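Isomaltodextranase (Arthrobacter globiformis, PDB 5AWO) hydrolyses (1->6)-alpha-D-glucosidic linkages in polysaccharides, releasing successive isomaltose units from the non-reducing ends of the chains. Local coordinates at residues Gly68-Asp72 / Phe73-Ile77; Gly209-Ala212 / Asn213-Gln216; Met250-Asp253 / Gly254-Glu257; Gly353-Ala356 / Trp357-Thr360; Pro565-Thr569 / Trp570-Gly574. All coordinates share one frame; numbering follows the deposited sequence.

Interaction 1: residues Gly68-Asp72 / Phe73-Ile77; sequences GNFAD and FGYDI
Tyr75 packs back against Phe70, and its side chain can be followed outward from that point. Its CB lies 3.9 Å from Phe70 CB and 3.6 Å from Phe70 O. With CG anti to the carbonyl carbon and beside the backbone N (chi1 -62°), the ring is set edge-on to the same carbonyl: Tyr75 CD1 is 3.6 Å from Phe70 O, which lies in the ring plane. The hydroxyl at the tip is hydrogen-bonded to the backbone O of Tyr359.

Phe70 O is itself gripped twice, by Phe73 N at 2.9 Å and by Tyr75 N at 3.1 Å, the two donors reaching it from opposite faces of the carbonyl plane. Gly74 N adds a bond of 3.0 Å to Ala71 O. Gly74 has a positive phi (96°), where a side chain would jam against the carbonyl O of Phe73. Tyr75 is the centre of an inverse gamma turn, and its buried O is approached by Ala71 CA at 3.5 Å, a CH...O contact.

The turn links helix 56-68 to barrel strand 77-79; the side chains of Phe70 and Tyr75 pack against Ile345 of strand 343-345, while Phe73 and Tyr75 meet Leu365 of helix 362-370.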
# COMPACT_ATOMS: atom_id res chain seq x y z
N GLY A 68 9.64 23.42 -9.69
CA GLY A 68 11.02 23.88 -9.60
C GLY A 68 11.90 23.21 -8.57
O GLY A 68 13.12 23.37 -8.60
N ASN A 69 11.31 22.47 -7.65
CA ASN A 69 12.10 21.83 -6.64
C ASN A 69 11.75 20.32 -6.71
O ASN A 69 12.46 19.53 -7.34
CB ASN A 69 11.82 22.51 -5.28
CG ASN A 69 12.12 24.04 -5.28
OD1 ASN A 69 13.14 24.49 -4.74
ND2 ASN A 69 11.22 24.85 -5.86
N PHE A 70 10.58 19.94 -6.26
CA PHE A 70 10.35 18.52 -5.97
C PHE A 70 9.99 17.60 -7.12
O PHE A 70 10.19 16.40 -7.02
CB PHE A 70 9.29 18.42 -4.88
CG PHE A 70 9.69 19.09 -3.62
CD1 PHE A 70 10.45 18.42 -2.69
CD2 PHE A 70 9.44 20.44 -3.42
CE1 PHE A 70 10.88 19.03 -1.54
CE2 PHE A 70 9.89 21.07 -2.28
CZ PHE A 70 10.59 20.35 -1.31
N ALA A 71 9.45 18.14 -8.21
CA ALA A 71 9.14 17.29 -9.36
C ALA A 71 10.36 16.58 -9.88
O ALA A 71 10.28 15.43 -10.30
CB ALA A 71 8.47 18.11 -10.46
N ASP A 72 11.53 17.23 -9.79
CA ASP A 72 12.77 16.60 -10.25
C ASP A 72 13.22 15.43 -9.38
O ASP A 72 14.01 14.59 -9.82
CB ASP A 72 13.89 17.63 -10.38
CG ASP A 72 13.61 18.66 -11.46
OD1 ASP A 72 13.18 18.24 -12.55
OD2 ASP A 72 13.77 19.87 -11.19
N PHE A 73 12.67 15.34 -8.15
CA PHE A 73 12.90 14.22 -7.25
C PHE A 73 11.75 13.22 -7.27
O PHE A 73 11.67 12.36 -6.44
CB PHE A 73 13.12 14.75 -5.84
CG PHE A 73 14.40 15.50 -5.70
CD1 PHE A 73 15.57 14.82 -5.45
CD2 PHE A 73 14.44 16.88 -5.85
CE1 PHE A 73 16.77 15.51 -5.36
CE2 PHE A 73 15.64 17.56 -5.74
CZ PHE A 73 16.80 16.87 -5.50
N GLY A 74 10.89 13.33 -8.27
CA GLY A 74 9.85 12.34 -8.49
C GLY A 74 8.51 12.70 -7.89
O GLY A 74 7.55 11.96 -8.10
N TYR A 75 8.41 13.82 -7.18
CA TYR A 75 7.12 14.21 -6.58
C TYR A 75 6.38 14.96 -7.68
O TYR A 75 6.30 16.18 -7.66
CB TYR A 75 7.31 15.08 -5.33
CG TYR A 75 8.05 14.39 -4.21
CD1 TYR A 75 9.43 14.43 -4.13
CD2 TYR A 75 7.36 13.73 -3.19
CE1 TYR A 75 10.11 13.83 -3.10
CE2 TYR A 75 8.05 13.10 -2.16
CZ TYR A 75 9.40 13.18 -2.11
OH TYR A 75 10.05 12.58 -1.07
N ASP A 76 5.82 14.21 -8.62
CA ASP A 76 5.30 14.84 -9.84
C ASP A 76 3.82 14.75 -9.99
O ASP A 76 3.30 15.10 -11.03
CB ASP A 76 6.01 14.32 -11.09
CG ASP A 76 5.92 12.85 -11.23
OD1 ASP A 76 5.07 12.23 -10.58
OD2 ASP A 76 6.74 12.28 -11.99
N ILE A 77 3.12 14.29 -8.95
CA ILE A 77 1.66 14.41 -8.85
C ILE A 77 1.29 15.51 -7.85
O ILE A 77 1.79 15.50 -6.73
CB ILE A 77 1.06 13.08 -8.38
CG1 ILE A 77 1.28 11.96 -9.41
CG2 ILE A 77 -0.42 13.24 -8.03
CD1 ILE A 77 1.01 10.57 -8.87
O HOH W 1 9.58 13.03 -12.18

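Interaction 2: residues Gly209-Ala212 / Asn213-Gln216; sequences GRDA and NIGQ
Asp211 O is held by two backbone donors: Gly215 N, 2.8 Å away and in the carbonyl plane, and Ile214 N at 3.0 Å, which comes from well above that plane (57° out of it). The return bond, Asp211 N to Gly215 O, measures 2.9 Å and is nearly straight at 164°. Because Ile214 and Gly215 both face Asp211, this is a classic beta bulge, set in the small hairpin of strands 210-211 and 215-216. Gly215 takes a positive phi, where a CB would be jammed against the preceding carbonyl O.

The carboxylate of Asp211 is brought round to the turn by CG lying anti to the backbone N (chi1 -169°). There OD1 takes the N-H of Asn213 at 2.8 Å on its anti lone pair, which meets the definition of an Asx turn, while OD2 is bonded to Trp205 NE1. An alanine here would lose both grips, and the N-H of Asn213 and the indole of Trp205 would probably be left without their mates. On the other face, Arg210 and Gln216 run side by side, Arg210 CG 3.8 Å from Gln216 OE1. The side chain of Asp211 is about 8 Å from that of Asp201, the probable nucleophile.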
# COMPACT_ATOMS: atom_id res chain seq x y z
N GLY A 209 -22.31 4.24 8.19
CA GLY A 209 -22.77 5.48 8.75
C GLY A 209 -22.29 5.82 10.16
O GLY A 209 -22.91 6.67 10.82
N ARG A 210 -21.20 5.16 10.58
CA ARG A 210 -20.66 5.25 11.93
C ARG A 210 -19.25 5.79 11.90
O ARG A 210 -18.48 5.45 11.02
CB ARG A 210 -20.67 3.87 12.63
CG ARG A 210 -22.05 3.29 12.95
CD ARG A 210 -21.96 2.00 13.75
NE ARG A 210 -23.29 1.37 13.97
CZ ARG A 210 -23.53 0.29 14.73
NH1 ARG A 210 -22.56 -0.32 15.41
NH2 ARG A 210 -24.77 -0.20 14.82
N ASP A 211 -18.88 6.58 12.92
CA ASP A 211 -17.49 6.96 13.17
C ASP A 211 -17.24 6.86 14.67
O ASP A 211 -17.92 7.50 15.46
CB ASP A 211 -17.17 8.36 12.64
CG ASP A 211 -15.70 8.65 12.66
OD1 ASP A 211 -15.07 8.49 13.75
OD2 ASP A 211 -15.12 9.01 11.60
N ALA A 212 -16.26 6.05 15.05
CA ALA A 212 -15.99 5.78 16.45
C ALA A 212 -15.52 6.99 17.23
O ALA A 212 -15.51 6.93 18.46
CB ALA A 212 -14.99 4.65 16.59
N ASN A 213 -15.11 8.07 16.54
CA ASN A 213 -14.73 9.31 17.20
C ASN A 213 -15.85 10.34 17.29
O ASN A 213 -15.67 11.40 17.89
CB ASN A 213 -13.52 9.92 16.48
CG ASN A 213 -12.71 10.85 17.37
OD1 ASN A 213 -12.36 11.96 16.97
ND2 ASN A 213 -12.38 10.38 18.57
N ILE A 214 -16.99 10.08 16.65
CA ILE A 214 -18.08 11.07 16.54
C ILE A 214 -19.42 10.50 16.98
O ILE A 214 -20.11 11.08 17.84
CB ILE A 214 -18.23 11.58 15.08
CG1 ILE A 214 -16.93 12.19 14.60
CG2 ILE A 214 -19.34 12.61 15.00
CD1 ILE A 214 -16.98 12.71 13.18
N GLY A 215 -19.81 9.38 16.39
CA GLY A 215 -21.12 8.81 16.58
C GLY A 215 -21.74 8.38 15.26
O GLY A 215 -21.02 8.00 14.35
N GLN A 216 -23.06 8.42 15.17
CA GLN A 216 -23.77 8.22 13.92
C GLN A 216 -23.57 9.45 13.07
O GLN A 216 -23.81 10.59 13.51
CB GLN A 216 -25.28 8.03 14.12
CG GLN A 216 -25.68 6.99 15.12
CD GLN A 216 -25.29 5.60 14.71
OE1 GLN A 216 -25.19 5.29 13.52
NE2 GLN A 216 -25.11 4.72 15.70
O HOH W 2 -12.36 7.55 18.93

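Interaction 3: residues Met250-Asp253 / Gly254-Glu257; sequences MFQD and GSAE
Backbone bonds come first: Gly254 N donates to Met250 O at 2.9 Å, from 63° above the carbonyl plane, and Ser255 N shares two weak bonds with Phe251 O and Gln252 O. Residues 252-254 all have positive phi and psi, so the chain enters the helix through a left-handed turn. At Gly254 a CB would clash with Asp253 O and with Met250 CE, which, with positive phi, favours glycine.

Most polar side-chain contacts gather on Glu257. Its OE2 accepts from Met250 N at 3.3 Å, met from above the carboxylate plane, and is also bonded to Tyr226 OH. One water accepts from Phe251 N and lies 2.8 Å from Glu257 OE2. Another accepts from Ala256 N, whose N-H has no bond to the turn before, and lies 2.7 Å from Glu257 OE1. The carboxylate thereby spans the kinked start of the helix. A third water links Ser255 OG and, weakly, Gln252 OE1, which Arg223 also holds.

Apolar packing is supplied by Met250. Bends at chi2 and chi3 fold its chain back, placing SD 3.7 Å from Glu257 CG and CE 3.9 Å from Gly254 CA; Trp302 of helix 295-302 packs against the same side chain.

Residues 250-257 open helix 251-260, which follows strand 242-245 of the TIM barrel, with the Glu257 side chain about 10 Å from that of Asp262, the probable proton donor.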
# COMPACT_ATOMS: atom_id res chain seq x y z
N MET A 250 -12.07 -1.64 6.94
CA MET A 250 -11.23 -2.82 6.80
C MET A 250 -11.79 -4.06 7.48
O MET A 250 -11.05 -4.87 8.04
CB MET A 250 -9.83 -2.52 7.36
CG MET A 250 -9.12 -1.35 6.71
SD MET A 250 -8.61 -1.69 5.00
CE MET A 250 -7.18 -2.71 5.29
N PHE A 251 -13.11 -4.22 7.44
CA PHE A 251 -13.70 -5.39 8.06
C PHE A 251 -13.18 -6.70 7.42
O PHE A 251 -12.68 -6.72 6.29
CB PHE A 251 -15.24 -5.32 7.93
CG PHE A 251 -15.90 -4.22 8.72
CD1 PHE A 251 -15.54 -3.94 10.04
CD2 PHE A 251 -16.93 -3.48 8.15
CE1 PHE A 251 -16.18 -2.93 10.75
CE2 PHE A 251 -17.57 -2.48 8.86
CZ PHE A 251 -17.20 -2.20 10.16
N GLN A 252 -13.29 -7.79 8.17
CA GLN A 252 -12.85 -9.10 7.71
C GLN A 252 -11.40 -9.04 7.20
O GLN A 252 -11.08 -9.50 6.11
CB GLN A 252 -13.78 -9.63 6.61
CG GLN A 252 -15.24 -9.71 6.98
CD GLN A 252 -16.05 -10.37 5.88
OE1 GLN A 252 -16.12 -9.85 4.76
NE2 GLN A 252 -16.64 -11.52 6.17
N ASP A 253 -10.54 -8.46 8.04
CA ASP A 253 -9.11 -8.37 7.76
C ASP A 253 -8.86 -7.69 6.41
O ASP A 253 -8.02 -8.09 5.63
CB ASP A 253 -8.49 -9.76 7.81
CG ASP A 253 -6.97 -9.75 8.00
OD1 ASP A 253 -6.39 -8.71 8.41
OD2 ASP A 253 -6.35 -10.81 7.77
N GLY A 254 -9.61 -6.63 6.17
CA GLY A 254 -9.45 -5.84 4.97
C GLY A 254 -9.85 -6.49 3.65
O GLY A 254 -9.37 -6.07 2.59
N SER A 255 -10.76 -7.47 3.68
CA SER A 255 -11.01 -8.26 2.48
C SER A 255 -11.53 -7.47 1.27
O SER A 255 -11.06 -7.68 0.16
CB SER A 255 -11.96 -9.42 2.81
OG SER A 255 -13.22 -8.95 3.19
N ALA A 256 -12.49 -6.59 1.49
CA ALA A 256 -13.10 -5.83 0.40
C ALA A 256 -12.11 -4.84 -0.20
O ALA A 256 -12.04 -4.64 -1.44
CB ALA A 256 -14.36 -5.14 0.87
N GLU A 257 -11.34 -4.20 0.67
CA GLU A 257 -10.34 -3.23 0.24
C GLU A 257 -9.19 -3.87 -0.51
O GLU A 257 -8.73 -3.38 -1.55
CB GLU A 257 -9.88 -2.43 1.47
CG GLU A 257 -11.00 -1.60 2.13
CD GLU A 257 -11.84 -2.33 3.16
OE1 GLU A 257 -11.61 -3.53 3.41
OE2 GLU A 257 -12.76 -1.68 3.72
O HOH W 3 -14.73 -2.67 5.46
O HOH W 4 -13.42 -5.38 4.06
O HOH W 5 -14.34 -11.54 3.59

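Interaction 4: residues Gly353-Ala356 / Trp357-Thr360; sequences GNNA and WVYT
Asn355 and Trp357 lie side by side and point the same way, their amide and ring planes 66° apart. The indole is brought there by its first torsion: CG sits between the backbone N and the carbonyl carbon (chi1 63°), which folds the ring back over the preceding residues instead of letting it swing clear. One face of the ring then receives Val358 CG2, 3.5 Å above the plane and offset toward the rim, with Asn355 O lying over the same face. At the edge, Trp357 NE1 makes a weak 3.3 Å bond to a water that also lies close to Asn355 OD1.

Val358 works in two directions, since its other methyl, CG1, lies 3.9 Å above the plane of the Tyr359 ring. Tyr359 OH in turn is bonded to Asp347. The backbone beneath, in the loop between strand 343-345, the last of the barrel, and helix 362-370, is one short helical turn of i to i+3 bonds: Val358 N to Asn355 O at 3.1 Å and Tyr359 N to Ala356 O at 3.0 Å, both with N-H...O angles of 155°. Thr360 closes over the same Ala356 O, its CG2 3.6 Å away.

With an alanine in place of Trp357, the Val358 methyl would probably lose the face it packs on and the water beside Asn355 one of its partners. Asp326 and Lys330 of helix 326-339 also touch the indole. The chemistry is mixed: backbone bonds define the turn, while methyl-on-ring contacts help to orient Trp357 and Tyr359, the latter also tied by its hydroxyl.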
# COMPACT_ATOMS: atom_id res chain seq x y z
N GLY A 353 9.89 26.00 4.66
CA GLY A 353 11.04 26.56 5.38
C GLY A 353 12.34 25.98 4.85
O GLY A 353 12.56 25.96 3.64
N ASN A 354 13.21 25.51 5.76
CA ASN A 354 14.47 24.86 5.34
C ASN A 354 14.33 23.34 5.34
O ASN A 354 15.30 22.68 5.67
CB ASN A 354 15.68 25.06 6.32
CG ASN A 354 15.87 26.47 6.84
OD1 ASN A 354 15.60 27.46 6.15
ND2 ASN A 354 16.44 26.56 8.08
N ASN A 355 13.15 22.78 5.09
CA ASN A 355 12.96 21.33 5.24
C ASN A 355 12.86 20.52 3.97
O ASN A 355 12.58 19.33 4.03
CB ASN A 355 11.75 21.07 6.14
CG ASN A 355 12.01 21.42 7.56
OD1 ASN A 355 13.11 21.14 8.05
ND2 ASN A 355 11.04 21.98 8.23
N ALA A 356 13.09 21.12 2.81
CA ALA A 356 13.07 20.35 1.56
C ALA A 356 13.95 19.12 1.58
O ALA A 356 13.62 18.06 1.03
CB ALA A 356 13.48 21.24 0.38
N TRP A 357 15.11 19.25 2.24
CA TRP A 357 16.05 18.15 2.33
C TRP A 357 15.46 16.81 2.84
O TRP A 357 15.92 15.73 2.49
CB TRP A 357 17.24 18.56 3.22
CG TRP A 357 16.81 18.86 4.64
CD1 TRP A 357 16.41 20.07 5.15
CD2 TRP A 357 16.68 17.91 5.70
NE1 TRP A 357 16.04 19.92 6.45
CE2 TRP A 357 16.18 18.61 6.82
CE3 TRP A 357 16.92 16.54 5.80
CZ2 TRP A 357 15.96 17.98 8.03
CZ3 TRP A 357 16.67 15.91 7.01
CH2 TRP A 357 16.19 16.65 8.12
N VAL A 358 14.42 16.88 3.69
CA VAL A 358 13.78 15.69 4.29
C VAL A 358 13.33 14.72 3.18
O VAL A 358 13.41 13.49 3.29
CB VAL A 358 12.51 16.11 5.13
CG1 VAL A 358 11.71 14.90 5.64
CG2 VAL A 358 12.93 17.00 6.32
N TYR A 359 12.86 15.33 2.11
CA TYR A 359 12.15 14.63 1.05
C TYR A 359 13.05 14.26 -0.13
O TYR A 359 12.65 13.48 -1.00
CB TYR A 359 11.03 15.52 0.56
CG TYR A 359 10.01 15.85 1.63
CD1 TYR A 359 9.40 14.83 2.37
CD2 TYR A 359 9.66 17.15 1.92
CE1 TYR A 359 8.44 15.10 3.33
CE2 TYR A 359 8.70 17.44 2.88
CZ TYR A 359 8.11 16.41 3.59
OH TYR A 359 7.14 16.70 4.54
N THR A 360 14.26 14.81 -0.17
CA THR A 360 15.09 14.77 -1.37
C THR A 360 16.45 14.08 -1.17
O THR A 360 17.40 14.33 -1.93
CB THR A 360 15.27 16.18 -1.94
OG1 THR A 360 15.94 17.01 -0.98
CG2 THR A 360 13.92 16.78 -2.32
O HOH W 6 15.32 21.89 9.03

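Interaction 5: residues Pro565-Thr569 / Trp570-Gly574; sequences PGLAT and WDTWG
A type I beta turn from Thr569 to Thr572 closes this contact, with Thr572 N donating to Thr569 O at 3.1 Å. The donor stands above the carbonyl plane (63° out of it). The two threonine side chains cross at about a right angle, and their hydroxyls meet: Thr569 OG1 and Thr572 OG1 are 2.9 Å apart in a hydrogen bond that either could donate. Thr569 OG1 can do this because it lies between its own backbone N and carbonyl carbon (chi1 69°), facing into the turn, where it also takes a weak bond from Asp571 N at 3.3 Å.

The turn belongs to the carbohydrate-binding module, in the connection between strands 555-564 and 574-582 of its beta-sandwich. On the side of the incoming chain, Leu567 packs against the outgoing one: its CB lies 4.0 Å from Thr572 CG2, and its CD1 reaches Gly574 N at 3.6 Å. A CB on Gly574 would come tightly against that methyl. A water donates to both Thr569 O (2.9 Å) and Thr572 O (2.7 Å), bridging the ends of the turn. Trp570 and Trp573 touch strands 526-535 and 601-609; in a loop beyond, Trp570 meets the His493 ring and Trp573 NE1 bonds to Pro494 O.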
# COMPACT_ATOMS: atom_id res chain seq x y z
N PRO A 565 8.89 -33.49 -1.44
CA PRO A 565 8.87 -34.79 -0.74
C PRO A 565 8.53 -34.71 0.75
O PRO A 565 8.93 -33.75 1.43
CB PRO A 565 10.30 -35.32 -0.93
CG PRO A 565 10.78 -34.68 -2.18
CD PRO A 565 10.11 -33.32 -2.25
N GLY A 566 7.79 -35.70 1.25
CA GLY A 566 7.47 -35.81 2.66
C GLY A 566 8.74 -36.09 3.46
O GLY A 566 9.63 -36.80 3.00
N LEU A 567 8.80 -35.50 4.65
CA LEU A 567 9.93 -35.63 5.56
C LEU A 567 9.40 -36.08 6.91
O LEU A 567 8.20 -36.01 7.17
CB LEU A 567 10.68 -34.29 5.68
CG LEU A 567 11.19 -33.66 4.37
CD1 LEU A 567 11.73 -32.25 4.60
CD2 LEU A 567 12.26 -34.52 3.71
N ALA A 568 10.29 -36.51 7.80
CA ALA A 568 9.88 -37.24 9.00
C ALA A 568 9.05 -36.42 9.96
O ALA A 568 8.08 -36.92 10.54
CB ALA A 568 11.11 -37.79 9.72
N THR A 569 9.44 -35.17 10.18
CA THR A 569 8.77 -34.34 11.16
C THR A 569 8.66 -32.94 10.59
O THR A 569 9.34 -32.60 9.64
CB THR A 569 9.56 -34.27 12.48
OG1 THR A 569 10.76 -33.53 12.26
CG2 THR A 569 9.92 -35.69 13.01
N TRP A 570 7.78 -32.15 11.19
CA TRP A 570 7.64 -30.74 10.81
C TRP A 570 8.88 -29.91 11.15
O TRP A 570 9.03 -28.82 10.60
CB TRP A 570 6.37 -30.15 11.45
CG TRP A 570 5.11 -30.56 10.71
CD1 TRP A 570 4.12 -31.38 11.18
CD2 TRP A 570 4.73 -30.18 9.38
NE1 TRP A 570 3.15 -31.53 10.22
CE2 TRP A 570 3.49 -30.82 9.11
CE3 TRP A 570 5.30 -29.37 8.39
CZ2 TRP A 570 2.82 -30.65 7.89
CZ3 TRP A 570 4.65 -29.21 7.20
CH2 TRP A 570 3.42 -29.85 6.95
N ASP A 571 9.76 -30.42 12.03
CA ASP A 571 11.09 -29.82 12.33
C ASP A 571 12.19 -30.15 11.32
O ASP A 571 13.33 -29.70 11.47
CB ASP A 571 11.62 -30.31 13.69
CG ASP A 571 10.78 -29.88 14.85
OD1 ASP A 571 9.75 -29.21 14.63
OD2 ASP A 571 11.16 -30.23 15.99
N THR A 572 11.89 -30.98 10.33
CA THR A 572 12.83 -31.33 9.29
C THR A 572 12.63 -30.42 8.08
O THR A 572 11.51 -30.25 7.63
CB THR A 572 12.65 -32.80 8.85
OG1 THR A 572 12.55 -33.63 10.01
CG2 THR A 572 13.80 -33.27 8.01
N TRP A 573 13.73 -29.90 7.54
CA TRP A 573 13.70 -29.01 6.38
C TRP A 573 14.47 -29.62 5.22
O TRP A 573 15.56 -30.20 5.40
CB TRP A 573 14.28 -27.62 6.77
CG TRP A 573 13.50 -26.99 7.90
CD1 TRP A 573 13.67 -27.19 9.22
CD2 TRP A 573 12.40 -26.06 7.77
NE1 TRP A 573 12.74 -26.47 9.94
CE2 TRP A 573 11.96 -25.77 9.07
CE3 TRP A 573 11.75 -25.48 6.69
CZ2 TRP A 573 10.88 -24.90 9.32
CZ3 TRP A 573 10.69 -24.63 6.93
CH2 TRP A 573 10.27 -24.35 8.23
N GLY A 574 13.91 -29.50 4.02
CA GLY A 574 14.59 -29.89 2.80
C GLY A 574 14.66 -28.78 1.78
O GLY A 574 14.08 -27.71 1.98
O HOH W 7 9.21 -31.51 6.94

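Overall arrangement
From the N terminus the five contacts follow one another in series; none nests in or crosses another, and each closes a tight local turn. Interaction 1 turns the chain from helix 56-68 into barrel strand 77-79. Interaction 2 is a hairpin after helix 203-208, and interaction 3 starts helix 251-260; their nearest atoms are about 7 Å apart. Interaction 4 lies between strand 343-345 and helix 362-370. Interactions 1 and 4 are the only pair that touch: Phe70 CZ packs on Ala356 CB at 3.5 Å, joining the loop before the second barrel strand, 77-79, to the loop after the last, 343-345. Interaction 5, in the carbohydrate-binding module, stands apart, its centre 35 Å from that of interaction 3.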